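Side-chain contact in ECF RNA polymerase sigma factor SigK (Mycobacterium tuberculosis, PDB 4NQW), which serves as an initiation factor that probably directs RNA polymerase to specific promoters and is probably held inactive by an anti-sigma factor until released: residues R60-T65 and E69-E74. Sequence-based numbering, arbitrary orientation.
Sequences RVLRDT and EETTQE. With CD (cadmium ion), chain E.
The tight turn in sigma-70 domain 2 where helix 42-62 gives way to helix 65-82 brings Leu62 against Thr71 and sets Thr65 one turn before Glu69. Asp64 is the N-cap of the second helix, its OD1 accepting a bond from Tyr67 N. Glu69 N donates to Thr65 O over 3.0 Å, at 154° about the hydrogen. Thr65 and Glu69 run side by side; chi1 of -53°, measured to OG1, sets the threonine hydroxyl beside the backbone N and leaves CG2 anti to it, a methyl lying alongside the carboxylate, 3.4 Å from Glu69 OE2. Glutamate has the length and the two oxygens to reach and chelate a cadmium ion, which it grips unequally, OE2 at 2.4 Å and OE1 at 2.8 Å; two waters and a side chain of another protein chain also bind the metal. Inside the turn, Leu62 CD1 meets Thr71 OG1 tip to tip at 3.4 Å. Leucine suits the place because its branched end can touch Thr71 and also Arg108 and Val109 of helix 93-111. Thr71, in the RpoC-interaction motif, thus meets apolar carbon with a hydroxyl already bonded to Tyr67 O, while the cadmium probably offsets the carboxylate's charge.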
loop_
_atom_site.group_PDB
_atom_site.type_symbol
_atom_site.label_atom_id
_atom_site.label_comp_id
_atom_site.label_asym_id
_atom_site.label_seq_id
_atom_site.Cartn_x
_atom_site.Cartn_y
_atom_site.Cartn_z
ATOM N N ARG A 60 -12.527 -0.575 0.830
ATOM C CA ARG A 60 -12.301 -0.608 2.269
ATOM C C ARG A 60 -11.997 0.778 2.840
ATOM O O ARG A 60 -12.526 1.145 3.890
ATOM C CB ARG A 60 -11.159 -1.581 2.602
ATOM C CG ARG A 60 -10.817 -1.692 4.079
ATOM C CD ARG A 60 -11.986 -2.213 4.903
ATOM N NE ARG A 60 -12.180 -1.408 6.112
ATOM C CZ ARG A 60 -11.733 -1.716 7.329
ATOM N NH1 ARG A 60 -11.052 -2.839 7.556
ATOM N NH2 ARG A 60 -11.979 -0.889 8.340
ATOM N N VAL A 61 -11.154 1.540 2.144
ATOM C CA VAL A 61 -10.718 2.857 2.616
ATOM C C VAL A 61 -11.796 3.922 2.409
ATOM O O VAL A 61 -12.115 4.670 3.332
ATOM C CB VAL A 61 -9.408 3.301 1.923
ATOM C CG1 VAL A 61 -9.015 4.711 2.348
ATOM C CG2 VAL A 61 -8.281 2.331 2.242
ATOM N N LEU A 62 -12.356 3.983 1.204
ATOM C CA LEU A 62 -13.326 5.024 0.846
ATOM C C LEU A 62 -14.763 4.696 1.265
ATOM O O LEU A 62 -15.509 5.597 1.652
ATOM C CB LEU A 62 -13.284 5.291 -0.663
ATOM C CG LEU A 62 -11.909 5.577 -1.274
ATOM C CD1 LEU A 62 -12.047 5.887 -2.756
ATOM C CD2 LEU A 62 -11.204 6.720 -0.560
ATOM N N ARG A 63 -15.139 3.417 1.178
ATOM C CA ARG A 63 -16.505 2.944 1.489
ATOM C C ARG A 63 -17.578 3.680 0.685
ATOM O O ARG A 63 -18.596 4.118 1.231
ATOM C CB ARG A 63 -16.807 3.047 2.987
ATOM C CG ARG A 63 -15.842 2.278 3.878
ATOM C CD ARG A 63 -15.696 2.954 5.230
ATOM N NE ARG A 63 -15.280 4.347 5.076
ATOM C CZ ARG A 63 -15.234 5.244 6.057
ATOM N NH1 ARG A 63 -15.574 4.913 7.301
ATOM N NH2 ARG A 63 -14.845 6.486 5.791
ATOM N N ASP A 64 -17.331 3.815 -0.612
ATOM C CA ASP A 64 -18.279 4.421 -1.534
ATOM C C ASP A 64 -18.024 3.807 -2.902
ATOM O O ASP A 64 -16.925 3.934 -3.440
ATOM C CB ASP A 64 -18.085 5.939 -1.569
ATOM C CG ASP A 64 -19.195 6.658 -2.316
ATOM O OD1 ASP A 64 -19.201 6.619 -3.565
ATOM O OD2 ASP A 64 -20.053 7.280 -1.651
ATOM N N THR A 65 -19.031 3.128 -3.449
ATOM C CA THR A 65 -18.888 2.418 -4.721
ATOM C C THR A 65 -18.469 3.357 -5.848
ATOM O O THR A 65 -17.539 3.057 -6.593
ATOM C CB THR A 65 -20.200 1.713 -5.133
ATOM O OG1 THR A 65 -20.658 0.877 -4.063
ATOM C CG2 THR A 65 -19.989 0.853 -6.373
ATOM N N GLU A 69 -14.793 3.210 -7.704
ATOM C CA GLU A 69 -14.651 2.919 -9.127
ATOM C C GLU A 69 -13.745 3.945 -9.808
ATOM O O GLU A 69 -12.810 3.580 -10.519
ATOM C CB GLU A 69 -16.022 2.889 -9.812
ATOM C CG GLU A 69 -16.874 1.690 -9.426
ATOM C CD GLU A 69 -18.276 1.727 -10.018
ATOM O OE1 GLU A 69 -18.579 2.632 -10.827
ATOM O OE2 GLU A 69 -19.087 0.841 -9.674
ATOM N N GLU A 70 -14.017 5.225 -9.577
ATOM C CA GLU A 70 -13.225 6.300 -10.184
ATOM C C GLU A 70 -11.765 6.281 -9.730
ATOM O O GLU A 70 -10.859 6.493 -10.534
ATOM C CB GLU A 70 -13.849 7.663 -9.886
ATOM C CG GLU A 70 -15.198 7.863 -10.556
ATOM C CD GLU A 70 -15.765 9.255 -10.354
ATOM O OE1 GLU A 70 -15.151 10.063 -9.626
ATOM O OE2 GLU A 70 -16.833 9.538 -10.930
ATOM N N THR A 71 -11.545 6.030 -8.442
ATOM C CA THR A 71 -10.193 5.933 -7.893
ATOM C C THR A 71 -9.435 4.754 -8.506
ATOM O O THR A 71 -8.260 4.881 -8.844
ATOM C CB THR A 71 -10.224 5.789 -6.361
ATOM O OG1 THR A 71 -10.981 6.866 -5.796
ATOM C CG2 THR A 71 -8.816 5.797 -5.775
ATOM N N THR A 72 -10.111 3.616 -8.652
ATOM C CA THR A 72 -9.510 2.430 -9.269
ATOM C C THR A 72 -9.070 2.704 -10.711
ATOM O O THR A 72 -8.012 2.241 -11.131
ATOM C CB THR A 72 -10.466 1.217 -9.214
ATOM O OG1 THR A 72 -10.751 0.896 -7.847
ATOM C CG2 THR A 72 -9.848 -0.005 -9.884
ATOM N N GLN A 73 -9.876 3.462 -11.455
ATOM C CA GLN A 73 -9.513 3.891 -12.810
ATOM C C GLN A 73 -8.250 4.740 -12.808
ATOM O O GLN A 73 -7.348 4.521 -13.615
ATOM C CB GLN A 73 -10.632 4.713 -13.448
ATOM C CG GLN A 73 -11.828 3.912 -13.911
ATOM C CD GLN A 73 -12.855 4.788 -14.603
ATOM O OE1 GLN A 73 -13.321 5.778 -14.038
ATOM N NE2 GLN A 73 -13.205 4.437 -15.831
ATOM N N GLU A 74 -8.209 5.724 -11.913
ATOM C CA GLU A 74 -7.044 6.593 -11.774
ATOM C C GLU A 74 -5.792 5.771 -11.490
ATOM O O GLU A 74 -4.724 6.057 -12.028
ATOM C CB GLU A 74 -7.258 7.618 -10.656
ATOM C CG GLU A 74 -8.264 8.711 -10.985
ATOM C CD GLU A 74 -8.538 9.646 -9.815
ATOM O OE1 GLU A 74 -7.884 9.514 -8.757
ATOM O OE2 GLU A 74 -9.419 10.520 -9.956
HETATM CD CD CD E . -20.828 1.066 -11.349
HETATM O O HOH W 1 -22.148 0.180 -9.366
HETATM O O HOH W 2 -21.964 -1.328 -11.757
#